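Local coordinates for mutT/nudix family protein (Listeria innocua, PDB 3I9X) that probably acts as a hydrolase of the Nudix family, the crystallised part of a longer protein comprising its Nudix domain, at residues 51-56 against 61-66; 113-118 against 157-162; 133-138 against 142-147. One frame throughout, in Å; residues are numbered along the deposited sequence.

Contact 1 of 3, residues 51-56 against 61-66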
ATOM      1  N   ILE A  51      -8.902  -1.576 -20.398  1.00 37.15           N
ATOM      2  CA  ILE A  51      -8.259  -2.313 -21.450  1.00 37.73           C
ATOM      3  C   ILE A  51      -8.725  -3.791 -21.399  1.00 38.18           C
ATOM      4  O   ILE A  51      -8.576  -4.513 -20.390  1.00 36.99           O
ATOM      5  CB  ILE A  51      -6.739  -2.234 -21.307  1.00 36.80           C
ATOM      6  CG1 ILE A  51      -6.261  -0.754 -21.269  1.00 38.90           C
ATOM      7  CG2 ILE A  51      -6.039  -3.021 -22.432  1.00 36.50           C
ATOM      8  CD1 ILE A  51      -4.748  -0.615 -21.157  1.00 38.45           C
ATOM      9  N   LYS A  52      -9.306  -4.253 -22.496  1.00 39.25           N
ATOM     10  CA  LYS A  52      -9.843  -5.640 -22.497  1.00 39.62           C
ATOM     11  C   LYS A  52      -8.682  -6.599 -22.641  1.00 38.58           C
ATOM     12  O   LYS A  52      -7.851  -6.429 -23.519  1.00 38.63           O
ATOM     13  CB  LYS A  52     -10.815  -5.804 -23.627  1.00 40.49           C
ATOM     14  CG  LYS A  52     -11.585  -7.128 -23.691  1.00 43.34           C
ATOM     15  CD  LYS A  52     -12.348  -7.172 -25.007  1.00 49.60           C
ATOM     16  CE  LYS A  52     -13.841  -7.355 -24.808  1.00 55.23           C
ATOM     17  NZ  LYS A  52     -14.569  -7.004 -26.062  1.00 57.26           N
ATOM     18  N   ARG A  53      -8.596  -7.580 -21.756  1.00 38.99           N
ATOM     19  CA  ARG A  53      -7.573  -8.624 -21.908  1.00 39.87           C
ATOM     20  C   ARG A  53      -7.823  -9.468 -23.162  1.00 40.33           C
ATOM     21  O   ARG A  53      -8.954  -9.831 -23.461  1.00 40.03           O
ATOM     22  CB  ARG A  53      -7.518  -9.521 -20.693  1.00 40.09           C
ATOM     23  CG  ARG A  53      -6.956  -8.794 -19.437  1.00 38.94           C
ATOM     24  CD  ARG A  53      -6.899  -9.728 -18.263  1.00 39.65           C
ATOM     25  NE  ARG A  53      -6.040 -10.892 -18.514  1.00 40.16           N
ATOM     26  CZ  ARG A  53      -4.709 -10.891 -18.465  1.00 41.90           C
ATOM     27  NH1 ARG A  53      -4.026  -9.796 -18.149  1.00 41.52           N
ATOM     28  NH2 ARG A  53      -4.052 -11.999 -18.727  1.00 43.29           N
ATOM     29  N   SER A  54      -6.755  -9.715 -23.893  1.00 40.76           N
ATOM     30  CA  SER A  54      -6.768 -10.631 -25.023  1.00 42.40           C
ATOM     31  C   SER A  54      -7.433 -11.977 -24.688  1.00 40.73           C
ATOM     32  O   SER A  54      -7.336 -12.473 -23.564  1.00 39.66           O
ATOM     33  CB  SER A  54      -5.322 -10.869 -25.526  1.00 43.08           C
ATOM     34  OG  SER A  54      -5.309 -11.771 -26.633  1.00 46.62           O
ATOM     35  N   LEU A  55      -8.110 -12.561 -25.670  1.00 40.98           N
ATOM     36  CA  LEU A  55      -8.594 -13.973 -25.558  1.00 40.01           C
ATOM     37  C   LEU A  55      -7.471 -14.995 -25.385  1.00 39.18           C
ATOM     38  O   LEU A  55      -7.637 -16.007 -24.697  1.00 37.79           O
ATOM     39  CB  LEU A  55      -9.488 -14.353 -26.761  1.00 41.26           C
ATOM     40  CG  LEU A  55     -10.804 -13.540 -26.902  1.00 40.44           C
ATOM     41  CD1 LEU A  55     -11.517 -13.852 -28.223  1.00 39.15           C
ATOM     42  CD2 LEU A  55     -11.722 -13.748 -25.722  1.00 41.22           C
ATOM     43  N   THR A  56      -6.313 -14.715 -25.958  1.00 39.34           N
ATOM     44  CA  THR A  56      -5.203 -15.623 -25.873  1.00 41.33           C
ATOM     45  C   THR A  56      -3.949 -15.061 -25.232  1.00 42.66           C
ATOM     46  O   THR A  56      -3.682 -13.862 -25.291  1.00 43.27           O
ATOM     47  CB  THR A  56      -4.792 -16.071 -27.255  1.00 41.60           C
ATOM     48  OG1 THR A  56      -4.740 -14.915 -28.104  1.00 41.42           O
ATOM     49  CG2 THR A  56      -5.820 -17.046 -27.798  1.00 43.72           C
ATOM     50  N   LYS A  61      -3.041 -19.912 -26.671  1.00 46.90           N
ATOM     51  CA  LYS A  61      -4.035 -20.655 -25.921  1.00 47.30           C
ATOM     52  C   LYS A  61      -4.842 -19.722 -25.031  1.00 47.32           C
ATOM     53  O   LYS A  61      -4.488 -18.551 -24.903  1.00 47.54           O
ATOM     54  CB  LYS A  61      -3.322 -21.690 -25.091  1.00 47.93           C
ATOM     55  CG  LYS A  61      -2.526 -22.660 -25.940  1.00 50.18           C
ATOM     56  CD  LYS A  61      -2.634 -24.060 -25.391  1.00 53.45           C
ATOM     57  CE  LYS A  61      -1.760 -25.053 -26.153  1.00 56.14           C
ATOM     58  NZ  LYS A  61      -1.718 -26.337 -25.355  1.00 57.20           N
ATOM     59  N   PRO A  62      -5.932 -20.221 -24.420  1.00 47.14           N
ATOM     60  CA  PRO A  62      -6.800 -19.326 -23.692  1.00 47.31           C
ATOM     61  C   PRO A  62      -6.095 -18.522 -22.587  1.00 47.10           C
ATOM     62  O   PRO A  62      -5.344 -19.086 -21.806  1.00 45.84           O
ATOM     63  CB  PRO A  62      -7.856 -20.259 -23.128  1.00 47.29           C
ATOM     64  CG  PRO A  62      -8.013 -21.300 -24.219  1.00 47.73           C
ATOM     65  CD  PRO A  62      -6.604 -21.514 -24.684  1.00 48.15           C
ATOM     66  N   ASN A  63      -6.339 -17.210 -22.570  1.00 46.73           N
ATOM     67  CA  ASN A  63      -5.617 -16.275 -21.673  1.00 46.83           C
ATOM     68  C   ASN A  63      -6.258 -16.337 -20.303  1.00 46.23           C
ATOM     69  O   ASN A  63      -7.478 -16.372 -20.205  1.00 46.74           O
ATOM     70  CB  ASN A  63      -5.680 -14.826 -22.238  1.00 46.20           C
ATOM     71  CG  ASN A  63      -4.580 -13.884 -21.643  1.00 46.61           C
ATOM     72  OD1 ASN A  63      -3.666 -14.339 -20.993  1.00 45.75           O
ATOM     73  ND2 ASN A  63      -4.715 -12.577 -21.861  1.00 41.50           N
ATOM     74  N   MET A  64      -5.481 -16.303 -19.238  1.00 46.72           N
ATOM     75  CA  MET A  64      -6.085 -16.028 -17.913  1.00 47.14           C
ATOM     76  C   MET A  64      -6.870 -14.721 -17.975  1.00 45.27           C
ATOM     77  O   MET A  64      -6.455 -13.751 -18.606  1.00 43.99           O
ATOM     78  CB  MET A  64      -5.088 -15.933 -16.767  1.00 48.85           C
ATOM     79  CG  MET A  64      -5.590 -16.711 -15.479  1.00 54.71           C
ATOM     80  SD  MET A  64      -5.015 -18.491 -15.582  1.00 65.24           S
ATOM     81  CE  MET A  64      -3.307 -18.282 -16.147  1.00 64.28           C
ATOM     82  N   GLU A  65      -8.023 -14.751 -17.341  1.00 43.69           N
ATOM     83  CA  GLU A  65      -8.974 -13.669 -17.388  1.00 44.15           C
ATOM     84  C   GLU A  65      -9.206 -13.124 -18.801  1.00 42.44           C
ATOM     85  O   GLU A  65      -9.478 -11.942 -18.951  1.00 42.27           O
ATOM     86  CB  GLU A  65      -8.500 -12.565 -16.427  1.00 44.07           C
ATOM     87  CG  GLU A  65      -8.426 -13.021 -14.959  1.00 46.21           C
ATOM     88  CD  GLU A  65      -9.792 -13.280 -14.367  1.00 49.77           C
ATOM     89  OE1 GLU A  65     -10.374 -12.406 -13.703  1.00 51.64           O
ATOM     90  OE2 GLU A  65     -10.337 -14.356 -14.602  1.00 53.82           O
ATOM     91  N   GLY A  66      -9.093 -13.975 -19.829  1.00 40.66           N
ATOM     92  CA  GLY A  66      -9.197 -13.519 -21.202  1.00 39.10           C
ATOM     93  C   GLY A  66     -10.543 -12.863 -21.510  1.00 39.32           C
ATOM     94  O   GLY A  66     -11.595 -13.256 -20.983  1.00 37.05           O
TER

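Contact 2 of 3, residues 113-118 against 157-162. With GOL (glycerol), chain B.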
ATOM      1  N   ASP A 113      -5.561 -12.717  -7.694  1.00 48.57           N
ATOM      2  CA  ASP A 113      -4.985 -13.022  -8.970  1.00 49.76           C
ATOM      3  C   ASP A 113      -4.745 -14.542  -9.008  1.00 51.59           C
ATOM      4  O   ASP A 113      -4.002 -15.099  -8.178  1.00 51.05           O
ATOM      5  CB  ASP A 113      -3.673 -12.261  -9.118  1.00 49.58           C
ATOM      6  CG  ASP A 113      -3.145 -12.219 -10.549  1.00 50.00           C
ATOM      7  OD1 ASP A 113      -3.107 -13.272 -11.233  1.00 51.30           O
ATOM      8  OD2 ASP A 113      -2.673 -11.126 -10.978  1.00 49.28           O
ATOM      9  N   PRO A 114      -5.367 -15.225  -9.984  1.00 53.79           N
ATOM     10  CA  PRO A 114      -5.201 -16.693 -10.098  1.00 54.69           C
ATOM     11  C   PRO A 114      -3.800 -17.101 -10.489  1.00 55.37           C
ATOM     12  O   PRO A 114      -3.413 -18.217 -10.222  1.00 56.66           O
ATOM     13  CB  PRO A 114      -6.195 -17.070 -11.216  1.00 55.67           C
ATOM     14  CG  PRO A 114      -6.365 -15.765 -12.028  1.00 54.69           C
ATOM     15  CD  PRO A 114      -6.351 -14.703 -10.954  1.00 54.15           C
ATOM     16  N   ARG A 115      -3.032 -16.194 -11.087  1.00 56.02           N
ATOM     17  CA  ARG A 115      -1.689 -16.508 -11.524  1.00 56.68           C
ATOM     18  C   ARG A 115      -0.693 -16.730 -10.363  1.00 56.90           C
ATOM     19  O   ARG A 115       0.383 -17.284 -10.580  1.00 58.45           O
ATOM     20  CB  ARG A 115      -1.202 -15.450 -12.523  1.00 57.04           C
ATOM     21  CG  ARG A 115      -2.146 -15.292 -13.785  1.00 59.00           C
ATOM     22  CD  ARG A 115      -1.792 -14.072 -14.681  1.00 60.64           C
ATOM     23  NE  ARG A 115      -1.804 -12.784 -13.956  1.00 62.04           N
ATOM     24  CZ  ARG A 115      -1.603 -11.580 -14.508  1.00 62.14           C
ATOM     25  NH1 ARG A 115      -1.374 -11.465 -15.816  1.00 61.78           N
ATOM     26  NH2 ARG A 115      -1.634 -10.476 -13.750  1.00 60.75           N
ATOM     27  N   GLY A 116      -1.066 -16.328  -9.139  1.00 56.18           N
ATOM     28  CA  GLY A 116      -0.266 -16.565  -7.919  1.00 55.07           C
ATOM     29  C   GLY A 116      -0.496 -15.565  -6.766  1.00 53.41           C
ATOM     30  O   GLY A 116      -1.583 -15.022  -6.592  1.00 53.64           O
ATOM     31  N   TRP A 117       0.533 -15.353  -5.956  1.00 51.35           N
ATOM     32  CA  TRP A 117       0.454 -14.405  -4.818  1.00 50.24           C
ATOM     33  C   TRP A 117       0.928 -13.032  -5.334  1.00 47.41           C
ATOM     34  O   TRP A 117       2.145 -12.777  -5.414  1.00 45.94           O
ATOM     35  CB  TRP A 117       1.320 -14.927  -3.656  1.00 51.10           C
ATOM     36  CG  TRP A 117       1.330 -14.105  -2.400  1.00 52.58           C
ATOM     37  CD1 TRP A 117       0.501 -13.087  -2.077  1.00 55.51           C
ATOM     38  CD2 TRP A 117       2.194 -14.300  -1.274  1.00 54.47           C
ATOM     39  NE1 TRP A 117       0.812 -12.609  -0.823  1.00 58.22           N
ATOM     40  CE2 TRP A 117       1.849 -13.343  -0.312  1.00 56.22           C
ATOM     41  CE3 TRP A 117       3.222 -15.204  -0.988  1.00 56.03           C
ATOM     42  CZ2 TRP A 117       2.486 -13.265   0.931  1.00 56.99           C
ATOM     43  CZ3 TRP A 117       3.875 -15.120   0.244  1.00 57.03           C
ATOM     44  CH2 TRP A 117       3.505 -14.159   1.185  1.00 57.11           C
ATOM     45  N   ILE A 118      -0.011 -12.201  -5.801  1.00 44.41           N
ATOM     46  CA  ILE A 118       0.400 -10.935  -6.454  1.00 43.44           C
ATOM     47  C   ILE A 118      -0.222  -9.791  -5.671  1.00 41.74           C
ATOM     48  O   ILE A 118      -1.416  -9.810  -5.362  1.00 41.00           O
ATOM     49  CB  ILE A 118       0.056 -10.910  -7.974  1.00 43.78           C
ATOM     50  CG1 ILE A 118       0.847 -12.000  -8.712  1.00 45.34           C
ATOM     51  CG2 ILE A 118       0.422  -9.581  -8.604  1.00 41.39           C
ATOM     52  CD1 ILE A 118       0.209 -12.442 -10.003  1.00 48.04           C
ATOM     53  N   LEU A 157     -15.095  -7.656 -15.443  1.00 40.56           N
ATOM     54  CA  LEU A 157     -13.818  -7.072 -15.016  1.00 38.90           C
ATOM     55  C   LEU A 157     -12.819  -8.128 -14.542  1.00 38.07           C
ATOM     56  O   LEU A 157     -13.170  -9.013 -13.775  1.00 38.25           O
ATOM     57  CB  LEU A 157     -14.070  -6.047 -13.901  1.00 38.66           C
ATOM     58  CG  LEU A 157     -14.682  -4.692 -14.307  1.00 38.80           C
ATOM     59  CD1 LEU A 157     -15.205  -3.949 -13.119  1.00 37.87           C
ATOM     60  CD2 LEU A 157     -13.694  -3.803 -15.064  1.00 38.70           C
ATOM     61  N   ALA A 158     -11.571  -8.016 -14.978  1.00 36.72           N
ATOM     62  CA  ALA A 158     -10.518  -8.945 -14.599  1.00 37.77           C
ATOM     63  C   ALA A 158     -10.140  -8.857 -13.097  1.00 39.27           C
ATOM     64  O   ALA A 158     -10.228  -7.781 -12.478  1.00 38.29           O
ATOM     65  CB  ALA A 158      -9.268  -8.710 -15.489  1.00 38.01           C
ATOM     66  N   PHE A 159      -9.787 -10.003 -12.513  1.00 40.23           N
ATOM     67  CA  PHE A 159      -9.147 -10.081 -11.179  1.00 40.54           C
ATOM     68  C   PHE A 159     -10.066  -9.465 -10.158  1.00 40.41           C
ATOM     69  O   PHE A 159     -11.280  -9.733 -10.171  1.00 41.16           O
ATOM     70  CB  PHE A 159      -7.776  -9.362 -11.177  1.00 41.22           C
ATOM     71  CG  PHE A 159      -6.880  -9.725 -12.346  1.00 42.22           C
ATOM     72  CD1 PHE A 159      -6.571  -8.776 -13.321  1.00 43.01           C
ATOM     73  CD2 PHE A 159      -6.304 -10.989 -12.444  1.00 41.72           C
ATOM     74  CE1 PHE A 159      -5.740  -9.087 -14.394  1.00 41.12           C
ATOM     75  CE2 PHE A 159      -5.484 -11.304 -13.534  1.00 43.25           C
ATOM     76  CZ  PHE A 159      -5.208 -10.358 -14.497  1.00 42.74           C
ATOM     77  N   ASP A 160      -9.531  -8.657  -9.248  1.00 39.84           N
ATOM     78  CA  ASP A 160     -10.408  -7.961  -8.298  1.00 39.48           C
ATOM     79  C   ASP A 160     -10.696  -6.549  -8.761  1.00 38.84           C
ATOM     80  O   ASP A 160     -11.003  -5.684  -7.935  1.00 40.37           O
ATOM     81  CB  ASP A 160      -9.806  -7.944  -6.869  1.00 39.30           C
ATOM     82  CG  ASP A 160      -8.416  -7.367  -6.811  1.00 38.33           C
ATOM     83  OD1 ASP A 160      -7.808  -7.036  -7.853  1.00 43.12           O
ATOM     84  OD2 ASP A 160      -7.874  -7.312  -5.700  1.00 41.51           O
ATOM     85  N   HIS A 161     -10.576  -6.275 -10.053  1.00 37.76           N
ATOM     86  CA  HIS A 161     -10.644  -4.892 -10.500  1.00 37.84           C
ATOM     87  C   HIS A 161     -11.969  -4.185 -10.264  1.00 39.24           C
ATOM     88  O   HIS A 161     -11.970  -2.934 -10.205  1.00 38.68           O
ATOM     89  CB  HIS A 161     -10.148  -4.709 -11.932  1.00 36.65           C
ATOM     90  CG  HIS A 161      -8.682  -4.892 -12.056  1.00 35.07           C
ATOM     91  ND1 HIS A 161      -7.973  -4.621 -13.212  1.00 33.71           N
ATOM     92  CD2 HIS A 161      -7.783  -5.357 -11.161  1.00 35.68           C
ATOM     93  CE1 HIS A 161      -6.697  -4.900 -13.013  1.00 36.60           C
ATOM     94  NE2 HIS A 161      -6.555  -5.341 -11.771  1.00 35.83           N
ATOM     95  N   LEU A 162     -13.058  -4.942 -10.106  1.00 39.61           N
ATOM     96  CA  LEU A 162     -14.320  -4.372  -9.691  1.00 41.52           C
ATOM     97  C   LEU A 162     -14.173  -3.728  -8.295  1.00 43.23           C
ATOM     98  O   LEU A 162     -14.712  -2.642  -8.032  1.00 42.26           O
ATOM     99  CB  LEU A 162     -15.426  -5.425  -9.617  1.00 41.08           C
ATOM    100  CG  LEU A 162     -16.776  -4.828  -9.156  1.00 43.67           C
ATOM    101  CD1 LEU A 162     -17.152  -3.620 -10.010  1.00 39.99           C
ATOM    102  CD2 LEU A 162     -17.973  -5.872  -9.082  1.00 43.03           C
TER
HETATM  103  C1  GOL B 186      -2.264  -7.948 -10.810  1.00 42.27           C
HETATM  104  O1  GOL B 186      -2.775  -8.809  -9.805  1.00 42.60           O
HETATM  105  C2  GOL B 186      -3.408  -7.239 -11.548  1.00 40.99           C
HETATM  106  O2  GOL B 186      -4.008  -6.282 -10.709  1.00 40.23           O
HETATM  107  C3  GOL B 186      -2.936  -6.550 -12.814  1.00 42.23           C
HETATM  108  O3  GOL B 186      -1.683  -5.884 -12.643  1.00 41.62           O

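Contact 3 of 3, residues 133-138 against 142-147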
ATOM      1  N   GLU A 133      -9.353   9.801 -24.696  1.00 54.05           N
ATOM      2  CA  GLU A 133     -10.101   9.644 -25.969  1.00 55.66           C
ATOM      3  C   GLU A 133      -9.185   9.192 -27.099  1.00 56.82           C
ATOM      4  O   GLU A 133      -9.543   8.296 -27.843  1.00 57.00           O
ATOM      5  CB  GLU A 133     -10.847  10.939 -26.346  1.00 55.95           C
ATOM      6  CG  GLU A 133     -12.044  11.268 -25.441  1.00 56.83           C
ATOM      7  CD  GLU A 133     -12.548  12.723 -25.550  1.00 60.72           C
ATOM      8  OE1 GLU A 133     -11.797  13.622 -26.008  1.00 59.99           O
ATOM      9  OE2 GLU A 133     -13.714  12.970 -25.134  1.00 62.70           O
ATOM     10  N   LYS A 134      -7.989   9.762 -27.200  1.00 58.89           N
ATOM     11  CA  LYS A 134      -7.015   9.317 -28.226  1.00 60.94           C
ATOM     12  C   LYS A 134      -6.768   7.809 -28.194  1.00 61.46           C
ATOM     13  O   LYS A 134      -6.853   7.132 -29.236  1.00 61.96           O
ATOM     14  CB  LYS A 134      -5.671  10.043 -28.091  1.00 61.64           C
ATOM     15  CG  LYS A 134      -5.558  11.373 -28.847  1.00 65.39           C
ATOM     16  CD  LYS A 134      -4.074  11.831 -29.026  1.00 69.49           C
ATOM     17  CE  LYS A 134      -3.251  10.875 -29.954  1.00 71.99           C
ATOM     18  NZ  LYS A 134      -1.797  11.262 -30.106  1.00 71.39           N
ATOM     19  N   ARG A 135      -6.461   7.274 -27.010  1.00 61.89           N
ATOM     20  CA  ARG A 135      -6.155   5.835 -26.891  1.00 62.23           C
ATOM     21  C   ARG A 135      -7.374   4.960 -27.133  1.00 61.49           C
ATOM     22  O   ARG A 135      -7.257   3.904 -27.739  1.00 61.14           O
ATOM     23  CB  ARG A 135      -5.528   5.498 -25.528  1.00 63.00           C
ATOM     24  CG  ARG A 135      -4.020   5.618 -25.531  1.00 66.77           C
ATOM     25  CD  ARG A 135      -3.325   4.395 -26.197  1.00 69.78           C
ATOM     26  NE  ARG A 135      -3.148   3.254 -25.293  1.00 72.53           N
ATOM     27  CZ  ARG A 135      -2.836   2.012 -25.679  1.00 74.90           C
ATOM     28  NH1 ARG A 135      -2.675   1.706 -26.971  1.00 74.92           N
ATOM     29  NH2 ARG A 135      -2.711   1.050 -24.765  1.00 75.34           N
ATOM     30  N   ALA A 136      -8.540   5.402 -26.672  1.00 61.00           N
ATOM     31  CA  ALA A 136      -9.771   4.655 -26.897  1.00 61.46           C
ATOM     32  C   ALA A 136     -10.173   4.658 -28.385  1.00 62.68           C
ATOM     33  O   ALA A 136     -10.889   3.768 -28.838  1.00 61.70           O
ATOM     34  CB  ALA A 136     -10.876   5.187 -26.052  1.00 59.92           C
ATOM     35  N   ALA A 137      -9.710   5.663 -29.132  1.00 64.72           N
ATOM     36  CA  ALA A 137     -10.068   5.808 -30.550  1.00 66.35           C
ATOM     37  C   ALA A 137      -8.944   5.377 -31.509  1.00 67.71           C
ATOM     38  O   ALA A 137      -9.183   5.264 -32.701  1.00 68.18           O
ATOM     39  CB  ALA A 137     -10.511   7.253 -30.848  1.00 65.98           C
ATOM     40  N   GLY A 138      -7.737   5.127 -30.996  1.00 69.20           N
ATOM     41  CA  GLY A 138      -6.607   4.733 -31.837  1.00 70.15           C
ATOM     42  C   GLY A 138      -6.673   3.330 -32.434  1.00 71.43           C
ATOM     43  O   GLY A 138      -7.756   2.746 -32.613  1.00 71.03           O
ATOM     44  N   ALA A 142     -10.790  -1.523 -30.403  1.00 65.62           N
ATOM     45  CA  ALA A 142     -11.690  -2.625 -29.958  1.00 63.96           C
ATOM     46  C   ALA A 142     -11.342  -3.132 -28.535  1.00 62.09           C
ATOM     47  O   ALA A 142     -12.187  -3.680 -27.812  1.00 61.99           O
ATOM     48  CB  ALA A 142     -11.630  -3.798 -30.980  1.00 64.15           C
ATOM     49  N   GLU A 143     -10.074  -2.902 -28.187  1.00 59.29           N
ATOM     50  CA  GLU A 143      -9.379  -3.378 -27.022  1.00 57.70           C
ATOM     51  C   GLU A 143      -9.454  -2.333 -25.850  1.00 55.16           C
ATOM     52  O   GLU A 143      -9.363  -2.699 -24.684  1.00 53.15           O
ATOM     53  CB  GLU A 143      -7.925  -3.540 -27.501  1.00 58.64           C
ATOM     54  CG  GLU A 143      -6.996  -4.422 -26.717  1.00 62.33           C
ATOM     55  CD  GLU A 143      -5.492  -4.135 -27.040  1.00 65.10           C
ATOM     56  OE1 GLU A 143      -4.693  -4.003 -26.080  1.00 65.46           O
ATOM     57  OE2 GLU A 143      -5.123  -4.026 -28.247  1.00 68.19           O
ATOM     58  N   ILE A 144      -9.635  -1.041 -26.181  1.00 52.54           N
ATOM     59  CA  ILE A 144      -9.598   0.060 -25.197  1.00 50.10           C
ATOM     60  C   ILE A 144     -10.857   0.883 -25.188  1.00 48.65           C
ATOM     61  O   ILE A 144     -11.278   1.358 -26.220  1.00 48.62           O
ATOM     62  CB  ILE A 144      -8.439   1.013 -25.507  1.00 50.11           C
ATOM     63  CG1 ILE A 144      -7.145   0.194 -25.606  1.00 49.77           C
ATOM     64  CG2 ILE A 144      -8.364   2.131 -24.447  1.00 49.22           C
ATOM     65  CD1 ILE A 144      -5.906   1.006 -25.766  1.00 50.14           C
ATOM     66  N   GLY A 145     -11.460   1.085 -24.017  1.00 46.74           N
ATOM     67  CA  GLY A 145     -12.636   1.927 -23.913  1.00 44.73           C
ATOM     68  C   GLY A 145     -12.550   2.988 -22.821  1.00 44.37           C
ATOM     69  O   GLY A 145     -11.892   2.805 -21.793  1.00 41.93           O
ATOM     70  N   LEU A 146     -13.232   4.109 -23.057  1.00 43.37           N
ATOM     71  CA  LEU A 146     -13.373   5.158 -22.069  1.00 43.23           C
ATOM     72  C   LEU A 146     -14.805   5.129 -21.596  1.00 42.98           C
ATOM     73  O   LEU A 146     -15.697   5.578 -22.322  1.00 44.56           O
ATOM     74  CB  LEU A 146     -12.983   6.489 -22.687  1.00 42.06           C
ATOM     75  CG  LEU A 146     -12.913   7.724 -21.797  1.00 43.29           C
ATOM     76  CD1 LEU A 146     -11.955   7.613 -20.513  1.00 37.06           C
ATOM     77  CD2 LEU A 146     -12.497   8.896 -22.725  1.00 41.53           C
ATOM     78  N   PHE A 147     -15.037   4.580 -20.402  1.00 42.53           N
ATOM     79  CA  PHE A 147     -16.394   4.286 -19.927  1.00 42.84           C
ATOM     80  C   PHE A 147     -16.836   5.255 -18.835  1.00 42.86           C
ATOM     81  O   PHE A 147     -16.071   5.529 -17.906  1.00 41.96           O
ATOM     82  CB  PHE A 147     -16.506   2.851 -19.327  1.00 42.19           C
ATOM     83  CG  PHE A 147     -16.248   1.734 -20.313  1.00 43.95           C
ATOM     84  CD1 PHE A 147     -17.288   1.204 -21.081  1.00 44.61           C
ATOM     85  CD2 PHE A 147     -14.972   1.225 -20.484  1.00 43.19           C
ATOM     86  CE1 PHE A 147     -17.044   0.186 -21.996  1.00 46.46           C
ATOM     87  CE2 PHE A 147     -14.724   0.196 -21.377  1.00 45.18           C
ATOM     88  CZ  PHE A 147     -15.756  -0.323 -22.143  1.00 46.95           C
TER

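Contact 1 of 3, residues 51-56 against 61-66
At the start of 61-66 the backbones of Lys61 and Thr56 lie against each other: the Lys61 carbonyl O receives a CA-H...O contact from Thr56 CA at 3.2 Å, and the Thr56 methyl CG2 rests by the same carbonyl. Pro62 forms the single beta bridge with Thr56. Asn63 then takes hold of 51-56 twice. Its backbone N donates to Leu55 O over 2.8 Å, and its side-chain ND2 donates to Ser54 O over 3.1 Å, with that acceptor lying in the amide plane. The first torsion explains this second bond: with CG anti to the backbone N (chi1 -161°) the amide extends toward Ser54. Met64 contributes its carbonyl oxygen, which Arg53 grips side-on: NE reaches Met64 O at 2.9 Å and NH2 reaches the same atom at 3.0 Å. Both donors come from one face of the carbonyl plane, while the oxygen stays close to the guanidinium plane, an arrangement that restrains rotation of the group. At Glu65, CB packs 3.6 Å from Arg53 NE, but the carboxylate turns elsewhere, to the backbone N of Phe159 and to Lys68. Gly66 N donates a backbone hydrogen bond to Asn63 O, turning the chain, and Gly66 CA sits 3.2 Å from Ser54 O. With no buried residue among those touching, this is a surface contact. It belongs to the long connection between antiparallel strands 43-52 and 69-75 of the Nudix fold, an irregular excursion held by Arg53 on Met64 O and by the two bonds of Asn63.

Contact 2 of 3, residues 113-118 against 157-162
Phe159, which loses far more surface than any other residue here, pushes its ring up to the turn 113-116 and meets three side chains there. Ring atom CZ lies 3.7 Å from Arg115 NH2 and sits over one face of the guanidinium, displaced toward its rim. The two planes are 33° apart, so the overlap is tilted and not a parallel stack. On another part of the ring, Pro114 CD comes to the edge, 4.0 Å from Phe159 CD2, an apolar touch. Arg115 is second in buried surface, closely followed by Asp113, and the two are best treated as one unit. Asp113 holds CG anti to its backbone N (chi1 -165°), which sets the carboxylate beside the Arg115 N-H and guanidinium. Arg115 addresses it side-on, NE to Asp113 OD1 and NH2 to Asp113 OD2 at 3.0 Å, both bonds belonging to the salt bridge and both using syn lone pairs. The anti side of OD1 is taken by the backbone N of Arg115 at 2.9 Å, which makes an Asx turn inside the type I turn from Asp113 to Gly116. The carboxylate runs alongside the phenyl ring, Asp113 OD2 being 3.8 Å from Phe159 CE2. A glycerol, probably from the crystallisation liquor, spans the two segments: its O1 donates to Asp113 OD2 over 2.6 Å, its C2 lies over a face of the Phe159 ring, and His161 NE2 donates to its O2 over 2.9 Å in a nearly straight bond (173°). Asp31 and Arg112 also bind it. Chemically, no hydrogen bond joins the segments directly; the rim of the ring, at CZ, lies over the face of the paired guanidinium, and the bound polyol implies a polar pocket able to hold a hydroxylated molecule, without identifying the natural substrate.

Contact 3 of 3, residues 133-138 against 142-147
Ile144 has CG1 anti to its carbonyl carbon (chi1 -53°) and an extended second torsion, which together send CD1 to Arg135, whose own chain is bent at chi2 and chi3 and lays its guanidinium across the methyl. CD1 stands over the centre of that flat group, 3.2 Å from Arg135 CZ, a tight methyl-on-face contact. NH2 and NH1 of the arginine form salt bridges with Glu93 and Asp140 while the methyl covers the face, and these two bridges would help to fix the plane of the group. The other branch of Ile144, CG2, turns to the helix backbone and lies 3.8 Å from Ala136 CA. Helix 129-137 and strand 144-148 follow one another in the chain, and the helix packs across the strand's face: the axes of their segments approach to 6.9 Å, and their directions make an angle of 136°. The strand pairs antiparallel with 43-52, which puts the helix on the mixed sheet of the Nudix fold where 144-148 pairs with 43-52. Ala136 is the small residue at the middle of the interface. Its CB lies 4.3 Å from Ile144 CG2 and 4.2 Å from Leu146 CB, and its methyl thus touches both strand residues, whose side chains both start toward the helix. Farther along, Leu146 CD2 meets the aliphatic part of Glu133, 3.6 Å from its CG, the two chains crossing at a slant. Beyond that CG the Glu133 chain leads away from the leucine, and its carboxylate forms a salt bridge with Lys38.

None of the three contacts is fully core: contacts 1 and 3 lie at the surface, and contact 2 is partly buried. Contacts 1 and 3 reach the same sheet, since strands 43-52 and 144-148 are neighbours, and they join through a backbone bond from Lys52 N to Glu143 O. Contact 1 also meets contact 2, where Met64 packs on Pro114. Contacts 2 and 3 stay apart, with about 8 Å between nearest atoms. Chemistry follows place: the loop of contact 1 relies on hydrogen bonds to carbonyls, contact 2 on an ion pair against a ring beside a ligand, and the helix-on-strand contact 3 on apolar packing that includes a guanidinium face over a methyl, with no hydrogen bond across.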